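Local atomic coordinates of interferon alpha/beta receptor 1 (Mus musculus, PDB entry 3WCY), a protein that forms with IFNAR2 the receptor for type I interferons, whose binding to its extracellular part, the piece modelled here, activates JAK-STAT signalling. Residues Pro105-Glu110 / Asn188-Gln193; Val118-Pro123 / Leu174-Ile179; Ser136-Ile141 / Asn155-Val160. One frame throughout, in Å; residues are numbered along the deposited sequence.

Interaction 1. Residues Pro105-Glu110 / Asn188-Gln193; sequences PEVRLE and NYSTVQ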
loop_
_atom_site.group_PDB
_atom_site.type_symbol
_atom_site.label_atom_id
_atom_site.label_comp_id
_atom_site.label_asym_id
_atom_site.label_seq_id
_atom_site.Cartn_x
_atom_site.Cartn_y
_atom_site.Cartn_z
ATOM N N PRO A 105 -13.630 2.094 -14.344
ATOM C CA PRO A 105 -12.513 1.177 -14.631
ATOM C C PRO A 105 -12.931 -0.013 -15.500
ATOM O O PRO A 105 -14.064 -0.485 -15.377
ATOM C CB PRO A 105 -12.056 0.733 -13.239
ATOM C CG PRO A 105 -13.252 0.838 -12.390
ATOM C CD PRO A 105 -14.130 1.920 -12.965
ATOM N N GLU A 106 -12.036 -0.483 -16.386
ATOM C CA GLU A 106 -12.326 -1.637 -17.239
ATOM C C GLU A 106 -12.308 -2.917 -16.372
ATOM O O GLU A 106 -11.372 -3.125 -15.595
ATOM C CB GLU A 106 -11.345 -1.715 -18.426
ATOM C CG GLU A 106 -11.786 -2.659 -19.536
ATOM C CD GLU A 106 -10.810 -2.818 -20.689
ATOM O OE1 GLU A 106 -11.142 -2.365 -21.809
ATOM O OE2 GLU A 106 -9.729 -3.418 -20.483
ATOM N N VAL A 107 -13.365 -3.745 -16.481
ATOM C CA VAL A 107 -13.492 -4.957 -15.666
ATOM C C VAL A 107 -13.805 -6.222 -16.466
ATOM O O VAL A 107 -14.735 -6.223 -17.267
ATOM C CB VAL A 107 -14.402 -4.745 -14.412
ATOM C CG1 VAL A 107 -15.578 -3.820 -14.706
ATOM C CG2 VAL A 107 -14.884 -6.063 -13.810
ATOM N N ARG A 108 -13.014 -7.289 -16.248
ATOM C CA ARG A 108 -13.221 -8.594 -16.883
ATOM C C ARG A 108 -13.364 -9.634 -15.781
ATOM O O ARG A 108 -12.514 -9.712 -14.892
ATOM C CB ARG A 108 -12.077 -8.981 -17.854
ATOM C CG ARG A 108 -11.676 -7.925 -18.899
ATOM C CD ARG A 108 -12.703 -7.673 -19.994
ATOM N NE ARG A 108 -12.347 -6.489 -20.779
ATOM C CZ ARG A 108 -12.987 -6.083 -21.870
ATOM N NH1 ARG A 108 -14.024 -6.771 -22.335
ATOM N NH2 ARG A 108 -12.590 -4.993 -22.512
ATOM N N LEU A 109 -14.445 -10.425 -15.835
ATOM C CA LEU A 109 -14.753 -11.457 -14.839
ATOM C C LEU A 109 -14.254 -12.844 -15.241
ATOM O O LEU A 109 -14.267 -13.199 -16.422
ATOM C CB LEU A 109 -16.264 -11.503 -14.545
ATOM C CG LEU A 109 -16.931 -10.183 -14.159
ATOM C CD1 LEU A 109 -18.396 -10.262 -14.340
ATOM C CD2 LEU A 109 -16.610 -9.801 -12.743
ATOM N N GLU A 110 -13.828 -13.622 -14.241
ATOM C CA GLU A 110 -13.332 -14.989 -14.373
ATOM C C GLU A 110 -13.915 -15.764 -13.184
ATOM O O GLU A 110 -13.802 -15.292 -12.051
ATOM C CB GLU A 110 -11.797 -14.976 -14.331
ATOM C CG GLU A 110 -11.141 -16.222 -14.902
ATOM C CD GLU A 110 -9.775 -16.590 -14.347
ATOM O OE1 GLU A 110 -9.125 -15.731 -13.705
ATOM O OE2 GLU A 110 -9.348 -17.748 -14.568
ATOM N N ASN A 188 -18.014 7.063 -11.903
ATOM C CA ASN A 188 -19.355 6.481 -12.002
ATOM C C ASN A 188 -19.138 4.968 -12.105
ATOM O O ASN A 188 -18.200 4.558 -12.785
ATOM C CB ASN A 188 -20.084 6.984 -13.268
ATOM C CG ASN A 188 -20.613 8.406 -13.219
ATOM O OD1 ASN A 188 -20.746 9.034 -12.158
ATOM N ND2 ASN A 188 -20.971 8.934 -14.382
ATOM N N TYR A 189 -19.959 4.142 -11.414
ATOM C CA TYR A 189 -19.836 2.671 -11.451
ATOM C C TYR A 189 -19.813 2.137 -12.894
ATOM O O TYR A 189 -20.450 2.716 -13.783
ATOM C CB TYR A 189 -20.989 2.000 -10.691
ATOM C CG TYR A 189 -20.734 1.733 -9.226
ATOM C CD1 TYR A 189 -21.195 2.609 -8.249
ATOM C CD2 TYR A 189 -20.108 0.563 -8.809
ATOM C CE1 TYR A 189 -21.005 2.348 -6.892
ATOM C CE2 TYR A 189 -19.917 0.285 -7.456
ATOM C CZ TYR A 189 -20.361 1.185 -6.499
ATOM O OH TYR A 189 -20.157 0.936 -5.161
ATOM N N SER A 190 -19.082 1.036 -13.118
ATOM C CA SER A 190 -18.975 0.394 -14.426
ATOM C C SER A 190 -20.314 -0.231 -14.850
ATOM O O SER A 190 -21.187 -0.457 -13.996
ATOM C CB SER A 190 -17.887 -0.673 -14.399
ATOM O OG SER A 190 -18.077 -1.576 -13.322
ATOM N N THR A 191 -20.486 -0.496 -16.169
ATOM C CA THR A 191 -21.693 -1.153 -16.682
ATOM C C THR A 191 -21.744 -2.518 -16.004
ATOM O O THR A 191 -20.699 -3.166 -15.871
ATOM C CB THR A 191 -21.654 -1.265 -18.222
ATOM O OG1 THR A 191 -21.658 0.039 -18.802
ATOM C CG2 THR A 191 -22.824 -2.037 -18.777
ATOM N N VAL A 192 -22.926 -2.914 -15.500
ATOM C CA VAL A 192 -23.090 -4.198 -14.814
ATOM C C VAL A 192 -22.624 -5.392 -15.683
ATOM O O VAL A 192 -22.827 -5.394 -16.898
ATOM C CB VAL A 192 -24.491 -4.377 -14.158
ATOM C CG1 VAL A 192 -25.592 -4.516 -15.202
ATOM C CG2 VAL A 192 -24.516 -5.556 -13.192
ATOM N N GLN A 193 -21.896 -6.327 -15.056
ATOM C CA GLN A 193 -21.364 -7.527 -15.688
ATOM C C GLN A 193 -21.691 -8.732 -14.842
ATOM O O GLN A 193 -21.393 -8.741 -13.643
ATOM C CB GLN A 193 -19.860 -7.413 -15.892
ATOM C CG GLN A 193 -19.491 -6.895 -17.255
ATOM C CD GLN A 193 -18.001 -6.822 -17.379
ATOM O OE1 GLN A 193 -17.330 -7.837 -17.590
ATOM N NE2 GLN A 193 -17.453 -5.617 -17.226
#

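Interaction 2. Residues Val118-Pro123 / Leu174-Ile179; sequences VHISPP and LEVKAI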
loop_
_atom_site.group_PDB
_atom_site.type_symbol
_atom_site.label_atom_id
_atom_site.label_comp_id
_atom_site.label_asym_id
_atom_site.label_seq_id
_atom_site.Cartn_x
_atom_site.Cartn_y
_atom_site.Cartn_z
ATOM N N VAL A 118 -12.124 -10.648 -10.164
ATOM C CA VAL A 118 -12.458 -9.359 -10.777
ATOM C C VAL A 118 -11.158 -8.668 -11.208
ATOM O O VAL A 118 -10.409 -8.164 -10.364
ATOM C CB VAL A 118 -13.342 -8.467 -9.866
ATOM C CG1 VAL A 118 -13.607 -7.115 -10.512
ATOM C CG2 VAL A 118 -14.658 -9.157 -9.532
ATOM N N HIS A 119 -10.878 -8.702 -12.522
ATOM C CA HIS A 119 -9.690 -8.108 -13.119
ATOM C C HIS A 119 -9.989 -6.650 -13.447
ATOM O O HIS A 119 -10.707 -6.353 -14.409
ATOM C CB HIS A 119 -9.233 -8.904 -14.350
ATOM C CG HIS A 119 -9.018 -10.362 -14.073
ATOM N ND1 HIS A 119 -7.796 -10.841 -13.641
ATOM C CD2 HIS A 119 -9.885 -11.398 -14.161
ATOM C CE1 HIS A 119 -7.960 -12.143 -13.470
ATOM N NE2 HIS A 119 -9.196 -12.527 -13.781
ATOM N N ILE A 120 -9.495 -5.746 -12.590
ATOM C CA ILE A 120 -9.706 -4.311 -12.733
ATOM C C ILE A 120 -8.545 -3.669 -13.486
ATOM O O ILE A 120 -7.378 -3.853 -13.130
ATOM C CB ILE A 120 -9.951 -3.606 -11.363
ATOM C CG1 ILE A 120 -10.917 -4.387 -10.462
ATOM C CG2 ILE A 120 -10.426 -2.167 -11.551
ATOM C CD1 ILE A 120 -10.547 -4.373 -9.020
ATOM N N SER A 121 -8.880 -2.904 -14.522
ATOM C CA SER A 121 -7.934 -2.107 -15.287
ATOM C C SER A 121 -8.219 -0.642 -14.888
ATOM O O SER A 121 -9.392 -0.247 -14.865
ATOM C CB SER A 121 -8.131 -2.321 -16.782
ATOM O OG SER A 121 -6.898 -2.194 -17.467
ATOM N N PRO A 122 -7.191 0.152 -14.487
ATOM C CA PRO A 122 -7.451 1.538 -14.056
ATOM C C PRO A 122 -7.931 2.461 -15.184
ATOM O O PRO A 122 -7.674 2.142 -16.350
ATOM C CB PRO A 122 -6.095 1.986 -13.506
ATOM C CG PRO A 122 -5.105 1.170 -14.240
ATOM C CD PRO A 122 -5.749 -0.163 -14.436
ATOM N N PRO A 123 -8.616 3.601 -14.881
ATOM C CA PRO A 123 -9.048 4.515 -15.961
ATOM C C PRO A 123 -7.872 5.000 -16.835
ATOM O O PRO A 123 -6.923 5.600 -16.317
ATOM C CB PRO A 123 -9.713 5.669 -15.195
ATOM C CG PRO A 123 -10.067 5.116 -13.873
ATOM C CD PRO A 123 -9.006 4.124 -13.556
ATOM N N LEU A 174 -21.775 -8.014 -11.108
ATOM C CA LEU A 174 -20.740 -7.137 -10.549
ATOM C C LEU A 174 -20.772 -5.679 -11.010
ATOM O O LEU A 174 -21.217 -5.376 -12.119
ATOM C CB LEU A 174 -19.346 -7.724 -10.859
ATOM C CG LEU A 174 -18.794 -8.898 -10.023
ATOM C CD1 LEU A 174 -18.581 -8.530 -8.599
ATOM C CD2 LEU A 174 -19.552 -10.208 -10.227
ATOM N N GLU A 175 -20.230 -4.788 -10.153
ATOM C CA GLU A 175 -20.110 -3.345 -10.364
ATOM C C GLU A 175 -18.853 -2.828 -9.633
ATOM O O GLU A 175 -18.741 -2.985 -8.414
ATOM C CB GLU A 175 -21.376 -2.625 -9.870
ATOM C CG GLU A 175 -22.029 -1.753 -10.933
ATOM C CD GLU A 175 -23.203 -0.889 -10.497
ATOM O OE1 GLU A 175 -23.549 -0.902 -9.292
ATOM O OE2 GLU A 175 -23.765 -0.181 -11.367
ATOM N N VAL A 176 -17.894 -2.253 -10.389
ATOM C CA VAL A 176 -16.621 -1.747 -9.853
ATOM C C VAL A 176 -16.517 -0.235 -10.027
ATOM O O VAL A 176 -16.660 0.277 -11.139
ATOM C CB VAL A 176 -15.384 -2.484 -10.448
ATOM C CG1 VAL A 176 -14.078 -1.973 -9.849
ATOM C CG2 VAL A 176 -15.495 -3.994 -10.269
ATOM N N LYS A 177 -16.241 0.460 -8.921
ATOM C CA LYS A 177 -16.074 1.906 -8.839
ATOM C C LYS A 177 -14.585 2.240 -8.611
ATOM O O LYS A 177 -13.936 1.632 -7.746
ATOM C CB LYS A 177 -16.929 2.442 -7.671
ATOM C CG LYS A 177 -16.995 3.955 -7.520
ATOM C CD LYS A 177 -17.821 4.332 -6.291
ATOM C CE LYS A 177 -18.421 5.724 -6.351
ATOM N NZ LYS A 177 -19.611 5.796 -7.244
ATOM N N ALA A 178 -14.050 3.205 -9.383
ATOM C CA ALA A 178 -12.673 3.666 -9.203
ATOM C C ALA A 178 -12.719 4.919 -8.354
ATOM O O ALA A 178 -13.449 5.863 -8.672
ATOM C CB ALA A 178 -12.022 3.961 -10.543
ATOM N N ILE A 179 -11.996 4.917 -7.241
ATOM C CA ILE A 179 -11.974 6.087 -6.361
ATOM C C ILE A 179 -10.576 6.643 -6.150
ATOM O O ILE A 179 -9.625 5.868 -6.085
ATOM C CB ILE A 179 -12.779 5.894 -5.043
ATOM C CG1 ILE A 179 -12.419 4.576 -4.318
ATOM C CG2 ILE A 179 -14.286 5.996 -5.315
ATOM C CD1 ILE A 179 -12.723 4.560 -2.801
#

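Interaction 3. Residues Ser136-Ile141 / Asn155-Val160; sequences SFSYTI and NSTYYV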
loop_
_atom_site.group_PDB
_atom_site.type_symbol
_atom_site.label_atom_id
_atom_site.label_comp_id
_atom_site.label_asym_id
_atom_site.label_seq_id
_atom_site.Cartn_x
_atom_site.Cartn_y
_atom_site.Cartn_z
ATOM N N SER A 136 -2.538 5.823 -6.344
ATOM C CA SER A 136 -3.485 6.507 -5.469
ATOM C C SER A 136 -4.867 5.859 -5.496
ATOM O O SER A 136 -5.472 5.713 -4.434
ATOM C CB SER A 136 -3.568 7.994 -5.807
ATOM O OG SER A 136 -2.401 8.692 -5.398
ATOM N N PHE A 137 -5.336 5.430 -6.696
ATOM C CA PHE A 137 -6.640 4.793 -6.914
ATOM C C PHE A 137 -6.932 3.590 -6.026
ATOM O O PHE A 137 -6.067 2.751 -5.782
ATOM C CB PHE A 137 -6.832 4.365 -8.379
ATOM C CG PHE A 137 -6.803 5.426 -9.452
ATOM C CD1 PHE A 137 -7.491 6.623 -9.291
ATOM C CD2 PHE A 137 -6.181 5.186 -10.668
ATOM C CE1 PHE A 137 -7.482 7.594 -10.297
ATOM C CE2 PHE A 137 -6.193 6.147 -11.681
ATOM C CZ PHE A 137 -6.848 7.342 -11.489
ATOM N N SER A 138 -8.179 3.510 -5.576
ATOM C CA SER A 138 -8.738 2.416 -4.788
ATOM C C SER A 138 -9.993 1.998 -5.540
ATOM O O SER A 138 -10.460 2.749 -6.398
ATOM C CB SER A 138 -9.094 2.884 -3.379
ATOM O OG SER A 138 -9.687 1.842 -2.618
ATOM N N TYR A 139 -10.511 0.795 -5.261
ATOM C CA TYR A 139 -11.708 0.276 -5.932
ATOM C C TYR A 139 -12.695 -0.314 -4.939
ATOM O O TYR A 139 -12.293 -0.806 -3.880
ATOM C CB TYR A 139 -11.344 -0.735 -7.049
ATOM C CG TYR A 139 -10.310 -0.199 -8.017
ATOM C CD1 TYR A 139 -10.681 0.616 -9.083
ATOM C CD2 TYR A 139 -8.950 -0.445 -7.825
ATOM C CE1 TYR A 139 -9.729 1.150 -9.952
ATOM C CE2 TYR A 139 -7.988 0.088 -8.684
ATOM C CZ TYR A 139 -8.384 0.887 -9.746
ATOM O OH TYR A 139 -7.448 1.426 -10.591
ATOM N N THR A 140 -13.989 -0.205 -5.255
ATOM C CA THR A 140 -15.080 -0.734 -4.432
ATOM C C THR A 140 -15.915 -1.649 -5.334
ATOM O O THR A 140 -16.407 -1.203 -6.376
ATOM C CB THR A 140 -15.930 0.399 -3.808
ATOM O OG1 THR A 140 -16.663 1.067 -4.837
ATOM C CG2 THR A 140 -15.111 1.406 -3.014
ATOM N N ILE A 141 -16.043 -2.925 -4.953
ATOM C CA ILE A 141 -16.782 -3.923 -5.726
ATOM C C ILE A 141 -18.124 -4.223 -5.073
ATOM O O ILE A 141 -18.195 -4.382 -3.852
ATOM C CB ILE A 141 -15.983 -5.251 -5.949
ATOM C CG1 ILE A 141 -14.431 -5.128 -5.814
ATOM C CG2 ILE A 141 -16.443 -5.999 -7.200
ATOM C CD1 ILE A 141 -13.673 -4.401 -6.921
ATOM N N ASN A 155 -13.993 -3.828 -0.669
ATOM C CA ASN A 155 -13.060 -2.766 -1.055
ATOM C C ASN A 155 -11.721 -3.379 -1.460
ATOM O O ASN A 155 -11.269 -4.339 -0.826
ATOM C CB ASN A 155 -12.872 -1.747 0.068
ATOM C CG ASN A 155 -14.153 -1.148 0.584
ATOM O OD1 ASN A 155 -14.696 -0.180 -0.134
ATOM N ND2 ASN A 155 -14.661 -1.536 1.637
ATOM N N SER A 156 -11.095 -2.844 -2.525
ATOM C CA SER A 156 -9.804 -3.354 -2.995
ATOM C C SER A 156 -8.870 -2.325 -3.614
ATOM O O SER A 156 -9.301 -1.436 -4.352
ATOM C CB SER A 156 -9.984 -4.521 -3.962
ATOM O OG SER A 156 -8.737 -5.145 -4.229
ATOM N N THR A 157 -7.570 -2.510 -3.344
ATOM C CA THR A 157 -6.463 -1.719 -3.882
ATOM C C THR A 157 -5.800 -2.567 -4.967
ATOM O O THR A 157 -5.104 -2.048 -5.844
ATOM C CB THR A 157 -5.468 -1.377 -2.768
ATOM O OG1 THR A 157 -5.278 -2.526 -1.933
ATOM C CG2 THR A 157 -5.914 -0.184 -1.934
ATOM N N TYR A 158 -6.058 -3.887 -4.895
ATOM C CA TYR A 158 -5.542 -4.939 -5.765
ATOM C C TYR A 158 -6.248 -4.923 -7.116
ATOM O O TYR A 158 -7.474 -4.810 -7.168
ATOM C CB TYR A 158 -5.661 -6.318 -5.074
ATOM C CG TYR A 158 -5.037 -6.378 -3.686
ATOM C CD1 TYR A 158 -5.740 -5.946 -2.562
ATOM C CD2 TYR A 158 -3.757 -6.893 -3.496
ATOM C CE1 TYR A 158 -5.171 -5.992 -1.288
ATOM C CE2 TYR A 158 -3.189 -6.968 -2.224
ATOM C CZ TYR A 158 -3.900 -6.518 -1.122
ATOM O OH TYR A 158 -3.348 -6.578 0.137
ATOM N N TYR A 159 -5.467 -5.023 -8.212
ATOM C CA TYR A 159 -5.961 -5.001 -9.592
ATOM C C TYR A 159 -6.648 -6.297 -10.029
ATOM O O TYR A 159 -7.200 -6.378 -11.129
ATOM C CB TYR A 159 -4.884 -4.504 -10.569
ATOM C CG TYR A 159 -4.626 -3.019 -10.428
ATOM C CD1 TYR A 159 -5.297 -2.096 -11.223
ATOM C CD2 TYR A 159 -3.750 -2.532 -9.463
ATOM C CE1 TYR A 159 -5.080 -0.726 -11.081
ATOM C CE2 TYR A 159 -3.524 -1.164 -9.313
ATOM C CZ TYR A 159 -4.188 -0.264 -10.126
ATOM O OH TYR A 159 -3.958 1.082 -9.970
ATOM N N VAL A 160 -6.621 -7.301 -9.140
ATOM C CA VAL A 160 -7.304 -8.587 -9.249
ATOM C C VAL A 160 -7.802 -8.875 -7.832
ATOM O O VAL A 160 -6.989 -9.063 -6.921
ATOM C CB VAL A 160 -6.442 -9.747 -9.814
ATOM C CG1 VAL A 160 -7.211 -11.065 -9.781
ATOM C CG2 VAL A 160 -5.961 -9.451 -11.230
#

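Interaction 1. Residues Pro105-Glu110 / Asn188-Gln193
Pro105-Leu109 and Ser190-Gln193 run almost side by side in the same sense, 10° apart, but too widely spaced to pair as strands: the CA atoms of Pro105 and Ser190 are 6.5 Å apart, and the gap is wider still at Leu109 and Gln193. Side chains therefore do the bridging. Gln193 is the main link. Its chain is extended beyond CG (chi2 -180°), which carries the amide across to the backbone of Val107, and NE2 donates to Val107 O at 2.8 Å. The acceptor lies in the plane of the Gln193 amide, whereas the donor is tilted out of the plane of the Val107 carbonyl. The model here is the second fibronectin type-III domain, a beta sandwich, and this contact closes one of its margins: strand 106-111 is an outer strand of the three-stranded sheet, and 188-193 leads into strand 193-196, an outer strand of the four-stranded one. Val107 turns one methyl into the gap, CG1 resting 3.6 Å from Ser190 OG and sliding past the Gln193 amide. That serine hydroxyl is itself tied to the backbone N of Val176, so the loop is anchored to the neighbouring strand of its own sheet. Further along, Leu109 comes in at a slant with its CD1 3.6 Å from Gln193 CB, its side chain also touching Leu174. On the outward side of the strand, Arg108 and Glu106 make a salt bridge, NH2 to OE1 at 3.1 Å, through a weak hydrogen bond.

Interaction 2. Residues Val118-Pro123 / Leu174-Ile179
Val118 and Ile120 face Val176 across the middle of a beta sandwich, the fibronectin type-III fold of the receptor's second such domain. Strand 116-121 is the central strand of the three-stranded sheet and strand 171-179 an inner strand of the four-stranded one. The axes of 118-121 and 174-179 come within 9.4 Å and cross at -34°, the slanted stacking of two twisted sheets packed face to face, and what joins them is entirely apolar. The tight part is centred on Val176, whose two methyls divide the work. CG2, beside the backbone N, slides past CG1 of Val118 at 3.7 Å; CG1, anti to that N (chi1 -178°), fits against Ile120, 4.0 Å from both its CG1 and its CG2. Val118 likewise uses its second branch: CG2 looks back along the strand to Leu174 CD1, 4.1 Å away, and Val107 and Leu109 of strand 106-111 also touch this valine. Val118, Ile120, Leu174 and Val176 are all buried. The reverse faces of the two strands are looser and more open. His119 turns away from the other sheet and its NE2 is hydrogen-bonded to Glu110 OE1, while on the far strand Glu175 and Lys177 also point outward. Glu175 has long, weak ion pairs with Arg142 and Lys151, and Lys177 NZ reaches the carbonyl of Ser187 through a weak hydrogen bond. Toward the end of the sandwich, where strand 116-121 has given way to two prolines, the packing thins to one pair: the ring of Pro123 meets the methyl of Ala178, CG to CB, at 4.0 Å.

Interaction 3. Residues Ser136-Ile141 / Asn155-Val160
Tyr139 and Ser156 form an antiparallel hydrogen-bonded pair through two backbone bonds, Tyr139 N to Ser156 O at 2.7 Å and Ser156 N to Tyr139 O at 2.7 Å, the second nearly straight (178° at the hydrogen). The side chain of Tyr139 then runs on toward Tyr159. Its CB lies 3.5 Å from Ser156 O, and with CG anti to the carbonyl carbon (chi1 -51°) the ring turns one edge to that same oxygen, which lies near the ring plane, 3.6 Å from CD2. This is the hairpin of strands 138-145 and 152-156 in the fibronectin type-III sandwich; just past Ser156 the chain leaves this sheet for the opposite one, bringing the face of Tyr159 up to the edge of the Tyr139 ring. CE2 of Tyr139 stands over that face, 3.9 Å from Tyr159 CE1, in an offset edge-to-face pair with centroids 5.5 Å apart and planes at 68°. CZ of Tyr139 is equally near that CE1, and at the tip OH comes closest to the same CE1, at the rim of the Tyr159 ring. On the other face of the hairpin Asn155 and Thr140 lie side by side, pointing the same way, with OD1 against the threonine CG2 methyl.

All three contacts belong to one fibronectin type-III domain and are nested along the chain, interaction 3 within 2 and 2 within 1. Interaction 2 is the middle of the sandwich: its centre lies about 6 Å from that of interaction 1 and about 7 Å from that of interaction 3, whereas the outer two are about 12 Å apart. Backbone links join them, probably as hydrogen bonds: Gln193 O to Leu174 N and Glu106 O to Ser121 N on one side, Ile179 N to Ser138 O and Ile120 N to Tyr159 O on the other. Tyr139 spans all three, its OH 3.3 Å from Pro122 CB and its CE1 4.0 Å from Pro105 CB.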